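Local coordinates for protein fusolin (Unidentified entomopoxvirus, PDB 4YN2) that forms the crystalline spindles of an entomopoxvirus that enhance virulence, and carries a chitin-binding, lytic polysaccharide monooxygenase-like domain that probably acts on chitin, at residues H1-F6 and I186-L191; R13-S18 and Q63-Y68; D179-Y184 and D190-F195. All coordinates share one frame; numbering follows the deposited sequence.

Contact 1 of 3, residues H1-F6 and I186-L191. With ZN (zinc ion), chain C.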
loop_
_atom_site.group_PDB
_atom_site.type_symbol
_atom_site.label_atom_id
_atom_site.label_comp_id
_atom_site.label_asym_id
_atom_site.label_seq_id
_atom_site.Cartn_x
_atom_site.Cartn_y
_atom_site.Cartn_z
ATOM N N HIS A 1 -11.920 9.327 12.626
ATOM C CA HIS A 1 -11.081 8.153 12.730
ATOM C C HIS A 1 -11.530 7.124 11.734
ATOM O O HIS A 1 -12.703 7.072 11.373
ATOM C CB HIS A 1 -11.131 7.571 14.153
ATOM C CG HIS A 1 -10.303 8.326 15.129
ATOM N ND1 HIS A 1 -10.408 9.692 15.252
ATOM C CD2 HIS A 1 -9.364 7.879 15.994
ATOM C CE1 HIS A 1 -9.534 10.037 16.180
ATOM N NE2 HIS A 1 -8.925 8.969 16.690
ATOM N N GLY A 2 -10.599 6.288 11.322
ATOM C CA GLY A 2 -10.888 5.210 10.402
ATOM C C GLY A 2 -9.685 4.832 9.578
ATOM O O GLY A 2 -8.557 5.230 9.880
ATOM N N TYR A 3 -9.927 4.040 8.560
ATOM C CA TYR A 3 -8.868 3.549 7.683
ATOM C C TYR A 3 -9.428 3.146 6.348
ATOM O O TYR A 3 -10.625 2.881 6.227
ATOM C CB TYR A 3 -8.156 2.334 8.320
ATOM C CG TYR A 3 -9.114 1.263 8.793
ATOM C CD1 TYR A 3 -9.616 0.310 7.915
ATOM C CD2 TYR A 3 -9.551 1.227 10.109
ATOM C CE1 TYR A 3 -10.545 -0.637 8.330
ATOM C CE2 TYR A 3 -10.488 0.291 10.534
ATOM C CZ TYR A 3 -10.988 -0.638 9.639
ATOM O OH TYR A 3 -11.883 -1.594 10.046
ATOM N N MET A 4 -8.554 3.053 5.360
ATOM C CA MET A 4 -8.913 2.566 4.036
ATOM C C MET A 4 -9.194 1.068 4.109
ATOM O O MET A 4 -8.340 0.317 4.562
ATOM C CB MET A 4 -7.786 2.855 3.024
ATOM C CG MET A 4 -7.831 4.245 2.468
ATOM S SD MET A 4 -9.325 4.586 1.495
ATOM C CE MET A 4 -9.166 3.393 0.223
ATOM N N SER A 5 -10.397 0.643 3.716
ATOM C CA SER A 5 -10.801 -0.763 3.752
ATOM C C SER A 5 -10.735 -1.356 2.374
ATOM O O SER A 5 -10.447 -2.549 2.266
ATOM C CB SER A 5 -12.199 -0.927 4.348
ATOM O OG SER A 5 -13.091 0.070 3.882
ATOM N N PHE A 6 -10.979 -0.563 1.309
ATOM C CA PHE A 6 -10.807 -1.093 -0.041
ATOM C C PHE A 6 -10.213 -0.042 -0.976
ATOM O O PHE A 6 -10.869 0.948 -1.262
ATOM C CB PHE A 6 -12.086 -1.673 -0.675
ATOM C CG PHE A 6 -11.682 -2.355 -1.961
ATOM C CD1 PHE A 6 -11.064 -3.597 -1.936
ATOM C CD2 PHE A 6 -11.689 -1.658 -3.159
ATOM C CE1 PHE A 6 -10.540 -4.160 -3.099
ATOM C CE2 PHE A 6 -11.166 -2.223 -4.319
ATOM C CZ PHE A 6 -10.589 -3.467 -4.277
ATOM N N ILE A 186 -15.265 -5.577 3.863
ATOM C CA ILE A 186 -14.480 -5.968 5.039
ATOM C C ILE A 186 -14.465 -4.824 6.079
ATOM O O ILE A 186 -13.822 -4.975 7.108
ATOM C CB ILE A 186 -13.049 -6.440 4.671
ATOM C CG1 ILE A 186 -12.208 -5.330 3.992
ATOM C CG2 ILE A 186 -13.118 -7.702 3.798
ATOM C CD1 ILE A 186 -10.729 -5.490 4.243
ATOM N N CYS A 187 -15.128 -3.674 5.802
ATOM C CA CYS A 187 -15.229 -2.560 6.750
ATOM C C CYS A 187 -16.154 -2.993 7.876
ATOM O O CYS A 187 -17.213 -3.542 7.592
ATOM C CB CYS A 187 -15.747 -1.298 6.054
ATOM S SG CYS A 187 -16.182 0.056 7.178
ATOM N N ASP A 188 -15.769 -2.754 9.136
ATOM C CA ASP A 188 -16.597 -3.141 10.287
ATOM C C ASP A 188 -17.581 -2.017 10.701
ATOM O O ASP A 188 -18.396 -2.245 11.591
ATOM C CB ASP A 188 -15.740 -3.607 11.491
ATOM C CG ASP A 188 -14.594 -2.707 11.924
ATOM O OD1 ASP A 188 -14.579 -1.522 11.521
ATOM O OD2 ASP A 188 -13.701 -3.195 12.650
ATOM N N ALA A 189 -17.558 -0.843 10.027
ATOM C CA ALA A 189 -18.496 0.249 10.317
ATOM C C ALA A 189 -19.824 -0.008 9.623
ATOM O O ALA A 189 -19.922 -0.898 8.783
ATOM C CB ALA A 189 -17.922 1.582 9.868
ATOM N N ASP A 190 -20.841 0.791 9.948
ATOM C CA ASP A 190 -22.182 0.613 9.400
ATOM C C ASP A 190 -22.376 1.423 8.103
ATOM O O ASP A 190 -23.075 0.962 7.206
ATOM C CB ASP A 190 -23.203 0.974 10.479
ATOM C CG ASP A 190 -22.986 0.111 11.719
ATOM O OD1 ASP A 190 -23.300 -1.103 11.661
ATOM O OD2 ASP A 190 -22.370 0.607 12.689
ATOM N N LEU A 191 -21.754 2.603 7.999
ATOM C CA LEU A 191 -21.784 3.448 6.792
ATOM C C LEU A 191 -20.357 3.680 6.353
ATOM O O LEU A 191 -19.457 3.598 7.188
ATOM C CB LEU A 191 -22.471 4.789 7.066
ATOM C CG LEU A 191 -23.963 4.747 7.348
ATOM C CD1 LEU A 191 -24.436 6.081 7.906
ATOM C CD2 LEU A 191 -24.758 4.407 6.097
HETATM ZN ZN ZN C . -11.873 10.592 14.338
#

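Contact 2 of 3, residues R13-S18 and Q63-Y68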
loop_
_atom_site.group_PDB
_atom_site.type_symbol
_atom_site.label_atom_id
_atom_site.label_comp_id
_atom_site.label_asym_id
_atom_site.label_seq_id
_atom_site.Cartn_x
_atom_site.Cartn_y
_atom_site.Cartn_z
ATOM N N ARG A 13 -4.081 -3.990 7.088
ATOM C CA ARG A 13 -3.687 -5.341 6.732
ATOM C C ARG A 13 -2.784 -5.935 7.835
ATOM O O ARG A 13 -2.945 -7.101 8.206
ATOM C CB ARG A 13 -2.987 -5.353 5.383
ATOM C CG ARG A 13 -2.502 -6.734 5.036
ATOM C CD ARG A 13 -2.161 -6.893 3.586
ATOM N NE ARG A 13 -1.703 -8.262 3.357
ATOM C CZ ARG A 13 -0.504 -8.726 3.675
ATOM N NH1 ARG A 13 0.406 -7.923 4.204
ATOM N NH2 ARG A 13 -0.196 -9.997 3.440
ATOM N N CYS A 14 -1.869 -5.118 8.379
ATOM C CA CYS A 14 -1.009 -5.531 9.490
ATOM C C CYS A 14 -1.814 -5.799 10.767
ATOM O O CYS A 14 -1.475 -6.719 11.490
ATOM C CB CYS A 14 0.058 -4.479 9.760
ATOM S SG CYS A 14 1.253 -4.258 8.418
ATOM N N SER A 15 -2.824 -4.971 11.082
ATOM C CA SER A 15 -3.575 -5.128 12.332
ATOM C C SER A 15 -4.497 -6.347 12.346
ATOM O O SER A 15 -4.977 -6.697 13.414
ATOM C CB SER A 15 -4.389 -3.881 12.637
ATOM O OG SER A 15 -5.431 -3.739 11.693
ATOM N N MET A 16 -4.750 -6.989 11.205
ATOM C CA MET A 16 -5.548 -8.218 11.170
ATOM C C MET A 16 -4.682 -9.440 11.514
ATOM O O MET A 16 -5.224 -10.523 11.690
ATOM C CB MET A 16 -6.194 -8.399 9.795
ATOM C CG MET A 16 -7.209 -7.306 9.487
ATOM S SD MET A 16 -8.050 -7.432 7.894
ATOM C CE MET A 16 -6.756 -7.892 6.879
ATOM N N GLU A 17 -3.351 -9.272 11.611
ATOM C CA GLU A 17 -2.415 -10.344 11.974
ATOM C C GLU A 17 -2.425 -10.625 13.480
ATOM O O GLU A 17 -2.873 -9.790 14.260
ATOM C CB GLU A 17 -0.993 -9.943 11.557
ATOM C CG GLU A 17 -0.804 -9.870 10.052
ATOM C CD GLU A 17 -0.265 -11.140 9.421
ATOM O OE1 GLU A 17 -0.306 -12.208 10.071
ATOM O OE2 GLU A 17 0.283 -11.047 8.305
ATOM N N SER A 18 -1.886 -11.782 13.897
ATOM C CA SER A 18 -1.806 -12.121 15.327
ATOM C C SER A 18 -0.587 -11.430 15.949
ATOM O O SER A 18 0.420 -12.075 16.241
ATOM C CB SER A 18 -1.733 -13.638 15.524
ATOM O OG SER A 18 -1.648 -13.993 16.894
ATOM N N GLN A 63 -2.540 -1.473 16.894
ATOM C CA GLN A 63 -3.811 -1.256 17.583
ATOM C C GLN A 63 -4.446 0.047 17.112
ATOM O O GLN A 63 -5.660 0.115 16.974
ATOM C CB GLN A 63 -3.620 -1.223 19.115
ATOM C CG GLN A 63 -4.926 -0.941 19.897
ATOM C CD GLN A 63 -4.732 -0.749 21.372
ATOM O OE1 GLN A 63 -3.650 -0.949 21.914
ATOM N NE2 GLN A 63 -5.779 -0.291 22.046
ATOM N N GLN A 64 -3.628 1.077 16.867
ATOM C CA GLN A 64 -4.110 2.378 16.427
ATOM C C GLN A 64 -4.237 2.465 14.902
ATOM O O GLN A 64 -3.988 3.522 14.350
ATOM C CB GLN A 64 -3.165 3.473 16.934
ATOM C CG GLN A 64 -3.004 3.531 18.437
ATOM C CD GLN A 64 -4.306 3.770 19.132
ATOM O OE1 GLN A 64 -4.890 2.856 19.698
ATOM N NE2 GLN A 64 -4.812 4.987 19.058
ATOM N N ASP A 65 -4.737 1.411 14.244
ATOM C CA ASP A 65 -4.915 1.361 12.781
ATOM C C ASP A 65 -5.916 2.404 12.270
ATOM O O ASP A 65 -5.754 2.897 11.146
ATOM C CB ASP A 65 -5.330 -0.045 12.320
ATOM C CG ASP A 65 -6.565 -0.668 12.973
ATOM O OD1 ASP A 65 -7.227 0.020 13.788
ATOM O OD2 ASP A 65 -6.869 -1.843 12.662
ATOM N N ASN A 66 -6.884 2.804 13.110
ATOM C CA ASN A 66 -7.862 3.839 12.763
ATOM C C ASN A 66 -7.408 5.261 13.194
ATOM O O ASN A 66 -8.181 6.200 13.036
ATOM C CB ASN A 66 -9.236 3.529 13.365
ATOM C CG ASN A 66 -9.317 3.637 14.872
ATOM O OD1 ASN A 66 -8.324 3.491 15.580
ATOM N ND2 ASN A 66 -10.500 3.895 15.395
ATOM N N GLU A 67 -6.182 5.424 13.740
ATOM C CA GLU A 67 -5.690 6.721 14.178
ATOM C C GLU A 67 -4.294 7.032 13.588
ATOM O O GLU A 67 -3.412 7.530 14.284
ATOM C CB GLU A 67 -5.686 6.817 15.711
ATOM C CG GLU A 67 -5.630 8.256 16.214
ATOM C CD GLU A 67 -5.725 8.398 17.715
ATOM O OE1 GLU A 67 -6.730 8.969 18.195
ATOM O OE2 GLU A 67 -4.817 7.897 18.412
ATOM N N TYR A 68 -4.129 6.825 12.275
ATOM C CA TYR A 68 -2.904 7.221 11.566
ATOM C C TYR A 68 -3.185 8.633 11.186
ATOM O O TYR A 68 -3.685 8.907 10.104
ATOM C CB TYR A 68 -2.590 6.303 10.382
ATOM C CG TYR A 68 -1.789 5.088 10.791
ATOM C CD1 TYR A 68 -2.133 4.349 11.917
ATOM C CD2 TYR A 68 -0.613 4.752 10.132
ATOM C CE1 TYR A 68 -1.357 3.272 12.344
ATOM C CE2 TYR A 68 0.156 3.661 10.531
ATOM C CZ TYR A 68 -0.229 2.911 11.630
ATOM O OH TYR A 68 0.541 1.838 12.024
#

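Contact 3 of 3, residues D179-Y184 and D190-F195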
loop_
_atom_site.group_PDB
_atom_site.type_symbol
_atom_site.label_atom_id
_atom_site.label_comp_id
_atom_site.label_asym_id
_atom_site.label_seq_id
_atom_site.Cartn_x
_atom_site.Cartn_y
_atom_site.Cartn_z
ATOM N N ASP A 179 -22.264 6.545 2.464
ATOM C CA ASP A 179 -23.206 5.613 1.842
ATOM C C ASP A 179 -23.276 4.262 2.533
ATOM O O ASP A 179 -22.345 3.889 3.252
ATOM C CB ASP A 179 -22.769 5.352 0.387
ATOM C CG ASP A 179 -22.997 6.464 -0.619
ATOM O OD1 ASP A 179 -24.072 7.119 -0.556
ATOM O OD2 ASP A 179 -22.198 6.562 -1.579
ATOM N N PRO A 180 -24.323 3.452 2.235
ATOM C CA PRO A 180 -24.356 2.086 2.772
ATOM C C PRO A 180 -23.220 1.238 2.206
ATOM O O PRO A 180 -22.802 1.449 1.061
ATOM C CB PRO A 180 -25.715 1.545 2.290
ATOM C CG PRO A 180 -26.500 2.732 1.898
ATOM C CD PRO A 180 -25.505 3.709 1.389
ATOM N N ARG A 181 -22.754 0.264 2.977
ATOM C CA ARG A 181 -21.722 -0.660 2.504
ATOM C C ARG A 181 -22.266 -1.539 1.418
ATOM O O ARG A 181 -23.436 -1.917 1.469
ATOM C CB ARG A 181 -21.229 -1.594 3.627
ATOM C CG ARG A 181 -20.356 -0.950 4.677
ATOM C CD ARG A 181 -19.921 -1.968 5.716
ATOM N NE ARG A 181 -21.041 -2.435 6.537
ATOM C CZ ARG A 181 -20.958 -3.360 7.490
ATOM N NH1 ARG A 181 -19.792 -3.928 7.776
ATOM N NH2 ARG A 181 -22.038 -3.706 8.185
ATOM N N LEU A 182 -21.422 -1.929 0.481
ATOM C CA LEU A 182 -21.817 -2.889 -0.537
ATOM C C LEU A 182 -21.657 -4.304 0.030
ATOM O O LEU A 182 -20.953 -4.477 1.031
ATOM C CB LEU A 182 -20.956 -2.724 -1.787
ATOM C CG LEU A 182 -21.000 -1.365 -2.459
ATOM C CD1 LEU A 182 -20.064 -1.344 -3.633
ATOM C CD2 LEU A 182 -22.412 -1.023 -2.907
ATOM N N PRO A 183 -22.249 -5.344 -0.598
ATOM C CA PRO A 183 -22.052 -6.714 -0.079
ATOM C C PRO A 183 -20.580 -7.149 -0.064
ATOM O O PRO A 183 -19.812 -6.739 -0.932
ATOM C CB PRO A 183 -22.861 -7.578 -1.063
ATOM C CG PRO A 183 -23.870 -6.638 -1.648
ATOM C CD PRO A 183 -23.125 -5.345 -1.785
ATOM N N TYR A 184 -20.194 -7.954 0.941
ATOM C CA TYR A 184 -18.852 -8.529 1.129
ATOM C C TYR A 184 -17.795 -7.491 1.543
ATOM O O TYR A 184 -16.603 -7.789 1.491
ATOM C CB TYR A 184 -18.380 -9.302 -0.111
ATOM C CG TYR A 184 -19.393 -10.326 -0.562
ATOM C CD1 TYR A 184 -19.739 -11.396 0.254
ATOM C CD2 TYR A 184 -20.079 -10.173 -1.760
ATOM C CE1 TYR A 184 -20.708 -12.317 -0.133
ATOM C CE2 TYR A 184 -21.064 -11.077 -2.150
ATOM C CZ TYR A 184 -21.367 -12.158 -1.339
ATOM O OH TYR A 184 -22.314 -13.087 -1.707
ATOM N N ASP A 190 -20.841 0.791 9.948
ATOM C CA ASP A 190 -22.182 0.613 9.400
ATOM C C ASP A 190 -22.376 1.423 8.103
ATOM O O ASP A 190 -23.075 0.962 7.206
ATOM C CB ASP A 190 -23.203 0.974 10.479
ATOM C CG ASP A 190 -22.986 0.111 11.719
ATOM O OD1 ASP A 190 -23.300 -1.103 11.661
ATOM O OD2 ASP A 190 -22.370 0.607 12.689
ATOM N N LEU A 191 -21.754 2.603 7.999
ATOM C CA LEU A 191 -21.784 3.448 6.792
ATOM C C LEU A 191 -20.357 3.680 6.353
ATOM O O LEU A 191 -19.457 3.598 7.188
ATOM C CB LEU A 191 -22.471 4.789 7.066
ATOM C CG LEU A 191 -23.963 4.747 7.348
ATOM C CD1 LEU A 191 -24.436 6.081 7.906
ATOM C CD2 LEU A 191 -24.758 4.407 6.097
ATOM N N VAL A 192 -20.140 3.980 5.068
ATOM C CA VAL A 192 -18.788 4.166 4.534
ATOM C C VAL A 192 -18.701 5.353 3.604
ATOM O O VAL A 192 -19.687 5.758 2.985
ATOM C CB VAL A 192 -18.294 2.897 3.784
ATOM C CG1 VAL A 192 -17.958 1.777 4.759
ATOM C CG2 VAL A 192 -19.310 2.420 2.756
ATOM N N TYR A 193 -17.487 5.863 3.454
ATOM C CA TYR A 193 -17.203 6.902 2.477
ATOM C C TYR A 193 -16.709 6.173 1.257
ATOM O O TYR A 193 -15.622 5.601 1.295
ATOM C CB TYR A 193 -16.205 7.913 3.006
ATOM C CG TYR A 193 -16.780 8.776 4.097
ATOM C CD1 TYR A 193 -17.597 9.858 3.795
ATOM C CD2 TYR A 193 -16.510 8.515 5.433
ATOM C CE1 TYR A 193 -18.122 10.667 4.798
ATOM C CE2 TYR A 193 -17.017 9.324 6.444
ATOM C CZ TYR A 193 -17.810 10.411 6.122
ATOM O OH TYR A 193 -18.353 11.167 7.129
ATOM N N ARG A 194 -17.561 6.075 0.232
ATOM C CA ARG A 194 -17.293 5.351 -1.011
ATOM C C ARG A 194 -17.130 6.346 -2.127
ATOM O O ARG A 194 -17.997 7.205 -2.292
ATOM C CB ARG A 194 -18.453 4.388 -1.335
ATOM C CG ARG A 194 -18.246 2.970 -0.883
ATOM C CD ARG A 194 -19.199 2.008 -1.572
ATOM N NE ARG A 194 -20.610 2.130 -1.175
ATOM C CZ ARG A 194 -21.641 2.421 -1.976
ATOM N NH1 ARG A 194 -21.444 2.713 -3.257
ATOM N NH2 ARG A 194 -22.875 2.449 -1.492
ATOM N N PHE A 195 -16.050 6.253 -2.903
ATOM C CA PHE A 195 -15.825 7.248 -3.941
ATOM C C PHE A 195 -15.059 6.675 -5.116
ATOM O O PHE A 195 -14.091 5.934 -4.938
ATOM C CB PHE A 195 -15.116 8.495 -3.368
ATOM C CG PHE A 195 -13.883 8.261 -2.521
ATOM C CD1 PHE A 195 -13.985 7.709 -1.254
ATOM C CD2 PHE A 195 -12.646 8.734 -2.925
ATOM C CE1 PHE A 195 -12.858 7.528 -0.461
ATOM C CE2 PHE A 195 -11.520 8.561 -2.123
ATOM C CZ PHE A 195 -11.630 7.950 -0.902
HETATM O O HOH W 1 -24.185 -0.494 5.353
#

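Contact 1 of 3, residues H1-F6 and I186-L191
Y3 reaches from strand 2-6 to the loop 186-191 with the end of its ring, and its hydroxyl OH stops 3.1 Å from OD1 of D188. The two side chains cross at about a right angle, with ring and carboxylate planes 69° apart, and the oxygen approaches the ring obliquely. A chi1 of 51° places CG of Y3 between the backbone N and the carbonyl carbon, which brings the phenol end down to the loop although the side chain does not start out toward it. Two residues on, S5 does point at the loop: its OG lies 3.7 Å from CB of C187, a van der Waals contact, while OG of S5 is hydrogen-bonded to the carboxylate oxygen OE1 of E135. I186 closes the other end by laying CD1 against the carbonyl O of S5, 3.6 Å away. C187 is tied by a disulfide to C137 of strand 129-138. Opposite E135 the strand makes a classic beta bulge at S5 and F6. At the chain's N-terminus, H1 holds the zinc ion through its N at 2.1 Å and its ND1 at 1.9 Å, and H142 adds a third nitrogen: the histidine brace of lytic polysaccharide monooxygenases.

Contact 2 of 3, residues R13-S18 and Q63-Y68
A short helix and a beta turn meet here at the surface of the lytic polysaccharide monooxygenase-like domain: helix 10-15 faces the type I turn Q64-E67, which follows helix 51-63 and leads into strand 69-71. One pair of side chains, S15 and D65, makes the contact. Both point across it from their backbones; CB of S15 lies 4.0 Å from CB of D65, and CB of D65 lies 3.7 Å from OG of S15. The carboxylate meets the serine through OD2 alone. In D65 a chi1 of 55° sets CG between the backbone N and the carbonyl carbon, which carries the carboxylate across to the hydroxyl of S15, and S15 holds its OG in the same way.

The turn is closed by its own backbone bond from E67 N to Q64 O, 3.0 Å long, and a weak bond of the same length runs from Q64 NE2 to E67 OE2, bent to 128° at the hydrogen. The backbone O of D65 accepts from the side-chain NE2 of Q11, a second tie between the turn and helix 10-15. Beyond C14, E17 N bonds to C14 O, and C14 is joined by a disulfide to C33 on helix 31-48. E67 also reaches the zinc site at second-shell distance, since its OE1 is hydrogen-bonded to NE2 of H1, whose ND1 binds the metal. The nearest side-chain atom of D65 is about 12 Å from the zinc ion. At the contact, the hydroxyl proton of S15 has two acceptors within reach, the backbone O of R12 one turn back and OD2 of D65, which lies 2.6 Å from OG of S15.

Contact 3 of 3, residues D179-Y184 and D190-F195
The carbonyl O of P180 is gripped by two nitrogens of R194, which comes at it side-on with its guanidinium edge. NH2 of R194 lies 2.7 Å from P180 O, in the carbonyl plane and with a fairly straight bond of 157°. NE of R194 is 3.2 Å from P180 O and more bent, its donor tilted out of that plane. A bend at chi3 (-70°) turns the guanidinium of R194 to present this edge. One face of the group carries CD2 of L182, 3.6 Å from CZ of R194 and over its centre. Against the opposite face lies CB of D179; OD2 of D179 is 4.2 Å from NH2 of R194 and well out of the guanidinium plane, an attraction of opposite charges only, and the salt bridge of R194 is to E133. The grip ties together the beta hairpin of strands 178-180 and 191-200, whose first strand is an outer one of the four-stranded antiparallel sheet. D179 and V192 form a hydrogen-bonded antiparallel pair, with D179 N 2.7 Å from V192 O and V192 N 2.9 Å from D179 O. Past the pair, CG of R181 packs on CG1 of V192. A water accepts from R181 N and donates to D190 O.

Contact 1 is largely buried, whereas contacts 2 and 3 lie at the surface. Contacts 1 and 3 engage opposite outer strands of one antiparallel sheet and share D190 and L191; R181 of contact 3 bonds through NH1 to the carbonyl O of C187 in contact 1, and V192 packs on that cysteine's sulfur. Contact 2 sits on the other flank of strand 2-6, where N66 O bonds to G2 N and the turn joins the metal site through H1. It does not touch contact 3, their nearest atoms being about 11 Å apart. Backbone pairing and an arginine grip mark contact 3, mixed polar and van der Waals touches contact 1, and one serine-carboxylate approach contact 2.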